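Local coordinates for protein transcriptional regulator, TetR family (PDB 3VPR) that represses transcription and, as a TetR family regulator, probably binds DNA control regions through a helix-turn-helix motif, at residues 50-55 against 109-114; 15-20 against 96-101; 122-125 against 130-133; 77-82 against 176-181; 60-65 against 87-92. One frame throughout, in Å; residues are numbered along the deposited sequence.

Contact 1: residues 50-55 against 109-114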
# COMPACT_ATOMS: atom_id res chain seq x y z
N ILE A 50 9.46 16.74 14.36
CA ILE A 50 9.34 15.46 15.09
C ILE A 50 8.91 14.38 14.10
O ILE A 50 9.48 13.28 14.06
CB ILE A 50 8.29 15.55 16.24
CG1 ILE A 50 8.77 16.56 17.30
CG2 ILE A 50 8.07 14.17 16.89
CD1 ILE A 50 7.85 16.69 18.51
N LEU A 51 7.91 14.71 13.28
CA LEU A 51 7.43 13.80 12.25
C LEU A 51 8.56 13.52 11.27
O LEU A 51 8.74 12.40 10.80
CB LEU A 51 6.26 14.44 11.49
CG LEU A 51 5.88 13.69 10.20
CD1 LEU A 51 5.46 12.27 10.55
CD2 LEU A 51 4.76 14.41 9.47
N TYR A 52 9.32 14.55 10.95
CA TYR A 52 10.44 14.41 10.02
C TYR A 52 11.50 13.45 10.57
O TYR A 52 11.93 12.54 9.87
CB TYR A 52 11.05 15.80 9.75
CG TYR A 52 12.37 15.75 9.04
CD1 TYR A 52 12.48 15.20 7.76
CD2 TYR A 52 13.52 16.24 9.65
CE1 TYR A 52 13.71 15.13 7.12
CE2 TYR A 52 14.75 16.18 9.02
CZ TYR A 52 14.84 15.62 7.76
OH TYR A 52 16.07 15.54 7.15
N GLU A 53 11.90 13.63 11.83
CA GLU A 53 12.91 12.76 12.43
C GLU A 53 12.43 11.32 12.62
O GLU A 53 13.21 10.38 12.48
CB GLU A 53 13.41 13.36 13.75
CG GLU A 53 14.45 14.45 13.49
CD GLU A 53 15.00 15.09 14.73
OE1 GLU A 53 15.43 14.36 15.65
OE2 GLU A 53 15.02 16.34 14.78
N ILE A 54 11.15 11.14 12.91
CA ILE A 54 10.61 9.80 13.02
C ILE A 54 10.73 9.13 11.63
O ILE A 54 11.15 7.98 11.52
CB ILE A 54 9.13 9.84 13.45
CG1 ILE A 54 9.05 10.14 14.96
CG2 ILE A 54 8.44 8.52 13.10
CD1 ILE A 54 7.65 10.35 15.48
N SER A 55 10.36 9.86 10.58
CA SER A 55 10.43 9.31 9.22
C SER A 55 11.87 8.96 8.86
O SER A 55 12.14 7.87 8.36
CB SER A 55 9.88 10.33 8.23
OG SER A 55 8.51 10.59 8.50
N PRO A 109 8.51 20.81 2.17
CA PRO A 109 9.14 20.33 0.94
C PRO A 109 10.56 19.79 1.09
O PRO A 109 10.87 18.69 0.64
CB PRO A 109 9.06 21.54 0.01
CG PRO A 109 7.79 22.20 0.44
CD PRO A 109 7.87 22.12 1.96
N GLU A 110 11.44 20.55 1.74
CA GLU A 110 12.80 20.06 1.88
C GLU A 110 12.90 18.80 2.74
O GLU A 110 13.75 17.94 2.48
CB GLU A 110 13.74 21.15 2.42
CG GLU A 110 15.17 20.65 2.65
CD GLU A 110 16.21 21.76 2.62
OE1 GLU A 110 16.02 22.80 3.30
OE2 GLU A 110 17.24 21.59 1.92
N ASN A 111 12.04 18.68 3.75
CA ASN A 111 12.10 17.47 4.58
C ASN A 111 11.60 16.30 3.76
O ASN A 111 12.20 15.24 3.76
CB ASN A 111 11.24 17.60 5.84
CG ASN A 111 11.89 18.45 6.90
OD1 ASN A 111 13.11 18.61 6.93
ND2 ASN A 111 11.09 18.98 7.80
N ARG A 112 10.50 16.52 3.04
CA ARG A 112 9.93 15.47 2.21
C ARG A 112 10.98 15.01 1.22
O ARG A 112 11.00 13.86 0.81
CB ARG A 112 8.71 16.00 1.43
CG ARG A 112 7.81 14.92 0.86
CD ARG A 112 7.00 15.45 -0.30
NE ARG A 112 6.59 16.83 -0.07
CZ ARG A 112 5.62 17.19 0.75
NH1 ARG A 112 4.95 16.26 1.42
NH2 ARG A 112 5.32 18.47 0.92
N LEU A 113 11.86 15.94 0.85
CA LEU A 113 12.92 15.68 -0.11
C LEU A 113 13.95 14.69 0.38
O LEU A 113 14.26 13.73 -0.32
CB LEU A 113 13.64 17.00 -0.48
CG LEU A 113 14.76 16.96 -1.53
CD1 LEU A 113 15.13 18.39 -1.92
CD2 LEU A 113 15.97 16.23 -0.98
N LYS A 114 14.49 14.92 1.57
CA LYS A 114 15.50 14.01 2.10
C LYS A 114 14.87 12.66 2.43
O LYS A 114 15.54 11.63 2.41
CB LYS A 114 16.16 14.60 3.35
CG LYS A 114 16.80 15.96 3.12
CD LYS A 114 17.57 16.43 4.35
CE LYS A 114 19.04 16.08 4.25
NZ LYS A 114 19.70 16.81 3.12
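Y52 lays its ring against the side-chain amide of N111, and between them the two residues account for most of the surface buried here. At the root of the tyrosine, CB lies 3.7 Å from N111 ND2. With CG anti to the backbone N (chi1 168°), the ring swings out from helix 47-70 towards the first turns of helix 109-135. Next along, Y52 CG stands 3.5 Å from N111 CG, and on one flank Y52 CD1 reaches N111 CB at 3.3 Å. Further out the amide oxygen takes over: OD1 sits over the middle of the ring, 3.3 Å above its plane, with Y52 CE1 3.5 Å from N111 OD1. Ring and amide planes are only 12° apart, a true amide-on-aromatic stack rather than a hydrogen bond to the ring. The amide is kept from turning by E48, whose OE2 takes a hydrogen bond from N111 ND2; E48 lies one turn before Y52 on the same helix, so helix 47-70 holds N111 at two points. At the tip, Y52 OH meets the aliphatic chain of K114 at CD, 3.3 Å away, while the lysine bends its amino end off elsewhere. L107, in the loop before helix 109-135, also touches Y52. Around the same turn, L51 leans on T99 of helix 94-103, and I50 and I54 pack against L9, A12 and A13 of helix 4-19.

Contact 2: residues 15-20 against 96-101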
# COMPACT_ATOMS: atom_id res chain seq x y z
N LEU A 15 2.08 7.59 19.78
CA LEU A 15 0.89 8.41 19.93
C LEU A 15 0.29 8.74 18.56
O LEU A 15 -0.92 8.69 18.39
CB LEU A 15 1.21 9.69 20.70
CG LEU A 15 0.02 10.61 20.89
CD1 LEU A 15 -1.09 9.86 21.62
CD2 LEU A 15 0.43 11.84 21.67
N PHE A 16 1.14 9.04 17.59
CA PHE A 16 0.66 9.35 16.25
C PHE A 16 -0.00 8.12 15.65
O PHE A 16 -0.97 8.23 14.91
CB PHE A 16 1.80 9.79 15.33
CG PHE A 16 2.41 11.12 15.69
CD1 PHE A 16 1.63 12.12 16.27
CD2 PHE A 16 3.75 11.39 15.41
CE1 PHE A 16 2.19 13.37 16.57
CE2 PHE A 16 4.31 12.63 15.69
CZ PHE A 16 3.53 13.63 16.28
N THR A 17 0.54 6.94 15.95
CA THR A 17 -0.03 5.70 15.45
C THR A 17 -1.41 5.44 16.08
O THR A 17 -2.31 4.94 15.43
CB THR A 17 0.91 4.50 15.76
OG1 THR A 17 2.11 4.63 15.01
CG2 THR A 17 0.23 3.17 15.42
N GLU A 18 -1.55 5.82 17.35
CA GLU A 18 -2.79 5.63 18.10
C GLU A 18 -3.86 6.69 17.81
O GLU A 18 -5.04 6.37 17.73
CB GLU A 18 -2.50 5.61 19.61
CG GLU A 18 -1.65 4.42 20.11
CD GLU A 18 -0.99 4.68 21.48
OE1 GLU A 18 -0.34 3.76 22.02
OE2 GLU A 18 -1.10 5.81 22.00
N LYS A 19 -3.43 7.94 17.65
CA LYS A 19 -4.34 9.06 17.40
C LYS A 19 -4.32 9.66 15.99
O LYS A 19 -5.27 10.33 15.60
CB LYS A 19 -4.05 10.22 18.34
CG LYS A 19 -4.29 10.00 19.80
CD LYS A 19 -4.26 11.35 20.51
CE LYS A 19 -5.36 12.27 19.96
NZ LYS A 19 -5.40 13.62 20.58
N GLY A 20 -3.24 9.44 15.25
CA GLY A 20 -3.14 10.02 13.92
C GLY A 20 -2.28 11.27 14.06
O GLY A 20 -2.43 11.99 15.05
N PHE A 96 6.94 3.64 13.93
CA PHE A 96 7.62 4.65 13.11
C PHE A 96 7.14 4.60 11.66
O PHE A 96 7.05 5.62 10.99
CB PHE A 96 9.13 4.43 13.12
CG PHE A 96 9.79 4.79 14.42
CD1 PHE A 96 9.80 3.88 15.48
CD2 PHE A 96 10.39 6.03 14.59
CE1 PHE A 96 10.41 4.22 16.69
CE2 PHE A 96 11.00 6.38 15.80
CZ PHE A 96 11.01 5.47 16.85
N PHE A 97 6.84 3.39 11.19
CA PHE A 97 6.37 3.21 9.82
C PHE A 97 4.94 3.69 9.65
O PHE A 97 4.61 4.31 8.64
CB PHE A 97 6.50 1.74 9.42
CG PHE A 97 7.90 1.37 9.02
CD1 PHE A 97 8.31 1.50 7.69
CD2 PHE A 97 8.82 0.98 9.96
CE1 PHE A 97 9.62 1.24 7.32
CE2 PHE A 97 10.14 0.72 9.60
CZ PHE A 97 10.54 0.85 8.28
N VAL A 98 4.10 3.42 10.64
CA VAL A 98 2.72 3.87 10.58
C VAL A 98 2.72 5.39 10.58
O VAL A 98 1.90 6.03 9.91
CB VAL A 98 1.91 3.34 11.78
CG1 VAL A 98 0.50 3.97 11.79
CG2 VAL A 98 1.81 1.82 11.71
N THR A 99 3.66 5.99 11.31
CA THR A 99 3.74 7.44 11.38
C THR A 99 4.20 8.03 10.05
O THR A 99 3.58 8.95 9.51
CB THR A 99 4.71 7.90 12.49
OG1 THR A 99 4.22 7.49 13.77
CG2 THR A 99 4.86 9.42 12.47
N MSE A 100 5.29 7.49 9.52
CA MSE A 100 5.86 7.96 8.26
C MSE A 100 4.92 7.90 7.05
O MSE A 100 4.79 8.87 6.31
CB MSE A 100 7.11 7.15 7.92
CG MSE A 100 7.57 7.41 6.50
SE MSE A 100 8.43 5.90 5.72
CE MSE A 100 6.89 4.75 5.51
N LEU A 101 4.28 6.75 6.86
CA LEU A 101 3.37 6.56 5.73
C LEU A 101 2.28 7.63 5.64
O LEU A 101 2.13 8.28 4.61
CB LEU A 101 2.72 5.18 5.82
CG LEU A 101 1.93 4.72 4.58
CD1 LEU A 101 2.87 4.64 3.39
CD2 LEU A 101 1.28 3.36 4.84
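T17 and T99 lose the most surface to this contact, with V98 next; the three lie where helix 4-19 passes over helix 94-103, the local axes 8.5 Å apart and inclined at 65°. T17 straddles a valine branch: its OG1 and its CG2 are each 3.7 Å from V98 CG1, the two side chains crossing at about a right angle. T17 OG1 also rests 3.5 Å from V98 CB. This hydroxyl is not spent on the partner helix, since it is hydrogen-bonded to the carbonyl of A13, one turn back in its own helix. T99 does likewise, with OG1 bonded to P95 O. Both hydroxyls lie anti to their own carbonyl carbon, which brings each back to its helix backbone; the T17 OG1 to T99 OG1 separation of 3.8 Å is therefore mere contact. The methyl of T99 is left for apolar work, with CG2 3.7 Å from F16 CD2. With an alanine at T17, V98 CG1 would probably lose both atoms that flank it, and the A13 carbonyl the hydroxyl bonded to it. F16 itself meets Y21 edge to face. The arrangement is the TetR-family junction between the first helix of the DNA-binding domain and the C-terminal domain; in relatives, shifts of the helix equivalent to 94-103 are thought to pass ligand binding on to the DNA-binding domain, though this is not established here.

Contact 3: residues 122-125 against 130-133; sequences HEEN and LRRG
E124 and R131 form a salt bridge along the surface of a single helix, 109-135, two turns apart in an i to i+7 spacing, their CA atoms 10.1 Å from each other. The helix belongs to the all-alpha C-terminal domain of the TetR fold. Both side chains contribute to spanning the gap. E124 sets out from its backbone facing the wrong way, but a bend at chi2 (51°) turns the carboxylate back along the helix towards R131. The arginine starts towards the glutamate, runs extended through its first two torsions and then bends at chi3 (35°), which brings the guanidinium alongside the helix. The chains cross obliquely, yet their flat ends are nearly coplanar, 22° apart. E124 OE2 lies at the edge of the guanidinium, in its plane, and not over its face. Contact is made at one corner: E124 OE1 stays 4.6 Å from R131 NH2, and R131 NH1 is 5.0 Å from E124 OE2, so this is no two-pronged pair. A one-point bridge of this kind probably leaves both groups some freedom to pivot. Side chains on other faces of the helix are turned inward: L130 packs on A147 of helix 144-161 and L185 of the second subunit, and E123 forms a salt bridge with R149. R131 also touches V144. The charged meeting itself rests on E124 OE2 and R131 NH2, 3.1 Å apart.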
# COMPACT_ATOMS: atom_id res chain seq x y z
N HIS A 122 16.47 3.27 -1.45
CA HIS A 122 16.15 1.90 -1.08
C HIS A 122 15.67 1.12 -2.32
O HIS A 122 16.06 -0.02 -2.54
CB HIS A 122 15.06 1.90 -0.01
CG HIS A 122 14.83 0.57 0.64
ND1 HIS A 122 15.84 -0.12 1.28
CD2 HIS A 122 13.71 -0.17 0.79
CE1 HIS A 122 15.34 -1.23 1.81
NE2 HIS A 122 14.05 -1.28 1.53
N GLU A 123 14.81 1.76 -3.12
CA GLU A 123 14.28 1.14 -4.32
C GLU A 123 15.40 0.91 -5.33
O GLU A 123 15.42 -0.09 -6.05
CB GLU A 123 13.18 2.03 -4.92
CG GLU A 123 12.66 1.58 -6.28
CD GLU A 123 11.24 2.05 -6.55
OE1 GLU A 123 10.88 3.17 -6.13
OE2 GLU A 123 10.48 1.30 -7.20
N GLU A 124 16.35 1.84 -5.37
CA GLU A 124 17.49 1.73 -6.28
C GLU A 124 18.43 0.59 -5.87
O GLU A 124 19.02 -0.06 -6.73
CB GLU A 124 18.25 3.06 -6.34
CG GLU A 124 19.42 3.06 -7.32
CD GLU A 124 19.03 2.57 -8.71
OE1 GLU A 124 18.07 3.12 -9.30
OE2 GLU A 124 19.69 1.62 -9.21
N ASN A 125 18.57 0.34 -4.57
CA ASN A 125 19.43 -0.76 -4.13
C ASN A 125 18.79 -2.10 -4.51
O ASN A 125 19.48 -3.07 -4.84
CB ASN A 125 19.65 -0.72 -2.61
CG ASN A 125 20.59 0.39 -2.18
OD1 ASN A 125 21.53 0.72 -2.89
ND2 ASN A 125 20.34 0.97 -1.00
N LEU A 130 18.45 -6.86 -8.47
CA LEU A 130 17.72 -7.51 -9.56
C LEU A 130 18.48 -7.40 -10.87
O LEU A 130 18.61 -8.38 -11.60
CB LEU A 130 16.33 -6.88 -9.71
CG LEU A 130 15.42 -7.03 -8.49
CD1 LEU A 130 14.15 -6.19 -8.66
CD2 LEU A 130 15.08 -8.50 -8.30
N ARG A 131 19.00 -6.21 -11.16
CA ARG A 131 19.74 -5.99 -12.39
C ARG A 131 20.97 -6.91 -12.47
O ARG A 131 21.28 -7.45 -13.54
CB ARG A 131 20.17 -4.52 -12.51
CG ARG A 131 21.08 -4.25 -13.69
CD ARG A 131 21.18 -2.76 -14.02
NE ARG A 131 21.12 -1.92 -12.82
CZ ARG A 131 20.04 -1.26 -12.43
NH1 ARG A 131 18.92 -1.32 -13.14
NH2 ARG A 131 20.07 -0.55 -11.32
N ARG A 132 21.66 -7.09 -11.35
CA ARG A 132 22.83 -7.97 -11.34
C ARG A 132 22.37 -9.38 -11.66
O ARG A 132 23.04 -10.11 -12.39
CB ARG A 132 23.52 -7.96 -9.98
CG ARG A 132 24.31 -6.70 -9.66
CD ARG A 132 24.70 -6.68 -8.19
NE ARG A 132 25.07 -8.02 -7.72
CZ ARG A 132 25.15 -8.38 -6.44
NH1 ARG A 132 24.89 -7.50 -5.47
NH2 ARG A 132 25.46 -9.63 -6.13
N GLY A 133 21.22 -9.77 -11.11
CA GLY A 133 20.68 -11.09 -11.35
C GLY A 133 20.42 -11.32 -12.82
O GLY A 133 20.71 -12.39 -13.36

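Contact 4: residues 77-82 against 176-181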
# COMPACT_ATOMS: atom_id res chain seq x y z
N GLU A 77 20.11 -15.02 -3.12
CA GLU A 77 20.25 -14.91 -1.68
C GLU A 77 20.26 -13.44 -1.26
O GLU A 77 19.81 -13.09 -0.17
CB GLU A 77 21.55 -15.60 -1.25
CG GLU A 77 21.70 -15.82 0.24
CD GLU A 77 20.53 -16.58 0.83
OE1 GLU A 77 20.08 -17.56 0.20
OE2 GLU A 77 20.08 -16.20 1.93
N ALA A 78 20.77 -12.58 -2.14
CA ALA A 78 20.82 -11.16 -1.87
C ALA A 78 19.39 -10.60 -1.85
O ALA A 78 19.06 -9.71 -1.05
CB ALA A 78 21.64 -10.45 -2.94
N LEU A 79 18.55 -11.11 -2.74
CA LEU A 79 17.17 -10.64 -2.80
C LEU A 79 16.43 -11.09 -1.56
O LEU A 79 15.66 -10.32 -0.98
CB LEU A 79 16.48 -11.19 -4.05
CG LEU A 79 14.99 -10.83 -4.18
CD1 LEU A 79 14.84 -9.32 -4.32
CD2 LEU A 79 14.38 -11.54 -5.38
N ARG A 80 16.67 -12.32 -1.11
CA ARG A 80 15.98 -12.84 0.07
C ARG A 80 16.35 -12.07 1.33
O ARG A 80 15.48 -11.75 2.16
CB ARG A 80 16.28 -14.33 0.26
CG ARG A 80 15.51 -14.96 1.44
CD ARG A 80 15.64 -16.49 1.48
NE ARG A 80 16.95 -16.96 1.96
CZ ARG A 80 17.35 -16.91 3.23
NH1 ARG A 80 16.56 -16.42 4.18
NH2 ARG A 80 18.56 -17.36 3.56
N ARG A 81 17.63 -11.77 1.49
CA ARG A 81 18.08 -11.04 2.65
C ARG A 81 17.50 -9.64 2.62
O ARG A 81 17.05 -9.12 3.63
CB ARG A 81 19.61 -10.98 2.69
CG ARG A 81 20.24 -12.36 2.62
CD ARG A 81 21.53 -12.42 3.40
NE ARG A 81 21.26 -12.37 4.83
CZ ARG A 81 22.10 -11.87 5.74
NH1 ARG A 81 23.26 -11.36 5.36
NH2 ARG A 81 21.76 -11.88 7.02
N PHE A 82 17.48 -9.02 1.45
CA PHE A 82 16.91 -7.69 1.37
C PHE A 82 15.45 -7.71 1.86
O PHE A 82 15.06 -6.93 2.72
CB PHE A 82 16.96 -7.19 -0.07
CG PHE A 82 16.39 -5.81 -0.26
CD1 PHE A 82 15.02 -5.61 -0.35
CD2 PHE A 82 17.24 -4.71 -0.39
CE1 PHE A 82 14.49 -4.33 -0.56
CE2 PHE A 82 16.73 -3.44 -0.60
CZ PHE A 82 15.36 -3.24 -0.69
N ALA A 176 8.29 -16.37 2.46
CA ALA A 176 7.33 -17.04 1.58
C ALA A 176 7.15 -16.19 0.32
O ALA A 176 6.99 -16.73 -0.77
CB ALA A 176 6.00 -17.22 2.29
N TYR A 177 7.20 -14.87 0.47
CA TYR A 177 7.07 -13.97 -0.68
C TYR A 177 8.28 -14.14 -1.59
O TYR A 177 8.17 -14.10 -2.83
CB TYR A 177 6.98 -12.50 -0.25
CG TYR A 177 5.62 -12.06 0.26
CD1 TYR A 177 4.45 -12.69 -0.16
CD2 TYR A 177 5.51 -10.96 1.10
CE1 TYR A 177 3.20 -12.22 0.25
CE2 TYR A 177 4.27 -10.48 1.51
CZ TYR A 177 3.12 -11.11 1.08
OH TYR A 177 1.90 -10.60 1.45
N HIS A 178 9.45 -14.33 -0.99
CA HIS A 178 10.67 -14.49 -1.77
C HIS A 178 10.61 -15.76 -2.61
O HIS A 178 10.98 -15.75 -3.79
CB HIS A 178 11.91 -14.53 -0.86
CG HIS A 178 13.16 -14.89 -1.58
ND1 HIS A 178 13.63 -16.19 -1.65
CD2 HIS A 178 14.01 -14.15 -2.33
CE1 HIS A 178 14.71 -16.22 -2.40
NE2 HIS A 178 14.97 -15.00 -2.83
N ASP A 179 10.16 -16.84 -1.99
CA ASP A 179 10.03 -18.11 -2.69
C ASP A 179 9.05 -17.92 -3.85
O ASP A 179 9.30 -18.38 -4.97
CB ASP A 179 9.49 -19.20 -1.75
CG ASP A 179 9.03 -20.44 -2.52
OD1 ASP A 179 9.89 -21.20 -3.02
OD2 ASP A 179 7.81 -20.66 -2.64
N LEU A 180 7.96 -17.23 -3.57
CA LEU A 180 6.94 -17.00 -4.60
C LEU A 180 7.44 -16.17 -5.77
O LEU A 180 7.24 -16.54 -6.92
CB LEU A 180 5.71 -16.32 -3.98
CG LEU A 180 4.55 -16.01 -4.93
CD1 LEU A 180 4.08 -17.30 -5.62
CD2 LEU A 180 3.40 -15.38 -4.14
N ILE A 181 8.10 -15.06 -5.48
CA ILE A 181 8.59 -14.18 -6.54
C ILE A 181 9.77 -14.79 -7.29
O ILE A 181 9.93 -14.57 -8.49
CB ILE A 181 8.98 -12.77 -5.97
CG1 ILE A 181 9.17 -11.78 -7.11
CG2 ILE A 181 10.27 -12.86 -5.16
CD1 ILE A 181 7.90 -11.47 -7.86
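H178 is the first residue of 176-181 to meet 77-82, and it dominates the contact. A chi1 of 171° turns its imidazole away from its own backbone N and across to helix 75-92, where it lies flat on R80. R80 CB stands over the middle of the ring, 3.4 Å from the centroid of H178 and 10° off the ring normal, a CH-pi contact; on the same residue R80 CA is 3.4 Å from H178 CD2. The methylene chain of R80 continues across the ring, with R80 CD 3.7 Å from H178 ND1, before the guanidinium turns away to a salt bridge with E84. In the ring plane, L79 CG meets the edge at H178 CD2, 3.9 Å away. NE2 of H178 is hydrogen-bonded to the carbonyl of K76, so the ring is pinned at its tip as well as over its face. A leucine in its place would probably leave the K76 carbonyl without this partner and R80 without a flat surface to lie on. Running roughly antiparallel, 145° between directions, the pair packs helix 75-92 against helix 170-183, the last helix of the TetR C-terminal domain, which also faces the dimer partner. D179 points away from 77-82 to a salt bridge with R140 of the second subunit, and L180 packs on I181 of that subunit. I181, one turn after H178, comes back to the contact: its CG2 is 4.3 Å from L79 CD2.

Contact 5: residues 60-65 against 87-92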
# COMPACT_ATOMS: atom_id res chain seq x y z
N LYS A 60 16.15 5.57 7.33
CA LYS A 60 17.60 5.34 7.39
C LYS A 60 17.86 3.91 7.83
O LYS A 60 18.73 3.24 7.30
CB LYS A 60 18.27 6.31 8.37
CG LYS A 60 18.51 7.70 7.78
CD LYS A 60 19.25 8.62 8.77
CE LYS A 60 19.63 9.95 8.12
NZ LYS A 60 20.24 10.89 9.11
N GLY A 61 17.09 3.45 8.81
CA GLY A 61 17.26 2.09 9.28
C GLY A 61 16.90 1.12 8.16
O GLY A 61 17.54 0.09 7.99
N LEU A 62 15.88 1.47 7.38
CA LEU A 62 15.46 0.60 6.29
C LEU A 62 16.54 0.56 5.21
O LEU A 62 16.94 -0.50 4.75
CB LEU A 62 14.13 1.10 5.71
CG LEU A 62 13.41 0.19 4.72
CD1 LEU A 62 13.24 -1.19 5.34
CD2 LEU A 62 12.06 0.78 4.35
N VAL A 63 17.02 1.73 4.81
CA VAL A 63 18.06 1.81 3.78
C VAL A 63 19.29 1.00 4.18
O VAL A 63 19.88 0.28 3.35
CB VAL A 63 18.49 3.27 3.55
CG1 VAL A 63 19.77 3.32 2.73
CG2 VAL A 63 17.39 4.02 2.82
N ALA A 64 19.69 1.11 5.43
CA ALA A 64 20.86 0.36 5.89
C ALA A 64 20.58 -1.12 5.72
O ALA A 64 21.45 -1.88 5.27
CB ALA A 64 21.16 0.69 7.35
N ALA A 65 19.36 -1.53 6.07
CA ALA A 65 18.95 -2.92 5.98
C ALA A 65 19.15 -3.50 4.59
O ALA A 65 19.62 -4.63 4.44
CB ALA A 65 17.49 -3.05 6.38
N ALA A 87 11.39 -6.50 6.08
CA ALA A 87 10.24 -6.93 6.88
C ALA A 87 10.53 -7.00 8.37
O ALA A 87 9.68 -6.68 9.19
CB ALA A 87 9.74 -8.30 6.38
N ARG A 88 11.74 -7.43 8.73
CA ARG A 88 12.10 -7.51 10.14
C ARG A 88 12.19 -6.11 10.72
O ARG A 88 11.64 -5.82 11.78
CB ARG A 88 13.43 -8.24 10.33
CG ARG A 88 13.98 -8.08 11.74
CD ARG A 88 15.18 -8.97 12.00
NE ARG A 88 14.77 -10.31 12.42
CZ ARG A 88 15.59 -11.22 12.93
NH1 ARG A 88 16.89 -10.95 13.09
NH2 ARG A 88 15.12 -12.40 13.28
N TYR A 89 12.89 -5.22 10.01
CA TYR A 89 13.03 -3.85 10.48
C TYR A 89 11.64 -3.22 10.61
O TYR A 89 11.35 -2.54 11.59
CB TYR A 89 13.87 -3.03 9.51
CG TYR A 89 14.20 -1.67 10.05
CD1 TYR A 89 15.24 -1.49 10.95
CD2 TYR A 89 13.45 -0.56 9.68
CE1 TYR A 89 15.54 -0.25 11.48
CE2 TYR A 89 13.74 0.70 10.20
CZ TYR A 89 14.78 0.85 11.10
OH TYR A 89 15.08 2.09 11.64
N PHE A 90 10.80 -3.42 9.61
CA PHE A 90 9.46 -2.86 9.63
C PHE A 90 8.71 -3.26 10.90
O PHE A 90 8.12 -2.42 11.58
CB PHE A 90 8.68 -3.34 8.40
CG PHE A 90 7.19 -3.41 8.61
CD1 PHE A 90 6.44 -2.24 8.74
CD2 PHE A 90 6.54 -4.65 8.70
CE1 PHE A 90 5.05 -2.30 8.95
CE2 PHE A 90 5.15 -4.72 8.91
CZ PHE A 90 4.40 -3.54 9.04
N GLU A 91 8.75 -4.55 11.23
CA GLU A 91 8.07 -5.06 12.40
C GLU A 91 8.63 -4.60 13.75
O GLU A 91 7.87 -4.42 14.70
CB GLU A 91 8.04 -6.59 12.37
CG GLU A 91 7.56 -7.23 13.68
CD GLU A 91 7.19 -8.69 13.53
OE1 GLU A 91 7.97 -9.45 12.93
OE2 GLU A 91 6.10 -9.07 14.02
N GLU A 92 9.94 -4.43 13.84
CA GLU A 92 10.55 -4.00 15.10
C GLU A 92 10.31 -2.51 15.35
O GLU A 92 10.32 -2.05 16.49
CB GLU A 92 12.06 -4.26 15.07
CG GLU A 92 12.45 -5.69 14.74
CD GLU A 92 13.95 -5.83 14.58
OE1 GLU A 92 14.54 -5.04 13.82
OE2 GLU A 92 14.54 -6.74 15.21
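G61 gives the ring of Y89 its seat on helix 47-70, the long helix that runs from the DNA-binding domain into the core of the TetR fold. G61 CA touches the phenol end of the tyrosine, 3.2 Å from Y89 OH and 3.3 Å from Y89 CZ. A side chain would have to leave CA straight towards that hydroxyl, with its CB only about 1.8 Å from the oxygen, so the close approach depends on glycine. One atom further, G61 C stands 3.6 Å above the plane of the Y89 ring, displaced towards the rim. The backbone then carries on over the same face to L62, whose N lies 3.6 Å from Y89 CE2. The tyrosine thus rests on a peptide unit, main chain against aromatic face. Its first torsion, chi1 -172°, holds the ring opposite the backbone N and sends it out from helix 75-92 to the neighbouring helix. The side chain of L62 adds a looser apolar touch, CB to Y89 CD2 at 4.4 Å, and itself packs on H86 and H122. V63 turns to the other side, against L118 and R121 of helix 109-135, while A65 meets A85 of helix 75-92. The phenol oxygen is hydrogen-bonded to the carbonyl of L57, one turn before G61. The chemistry is therefore split: the ring face packs on a peptide unit left bare by glycine, and the polar tip, carried into that interface, has a carbonyl that satisfies it and probably sets how far the ring reaches.

How the contacts relate
Contacts 1 and 2 touch directly: L51 CD1 lies 3.5 Å from T99 CG2, and I54 also meets F96 and T99. F97 of contact 2 carries the packing on to contact 5, its CZ 3.5 Å from Y89 CD2. Contacts 1 and 5 share helix 47-70, with centres 17 Å apart. H122 of contact 3 touches both contact 5, its CE1 3.4 Å from L62 O, and contact 4, where the same CE1 is 3.2 Å from F82 CZ. Contacts 1 and 4 lie on opposite sides of the chain's centre, their centres 30 Å apart; of the five, contact 4 has the most residues within reach of the second subunit.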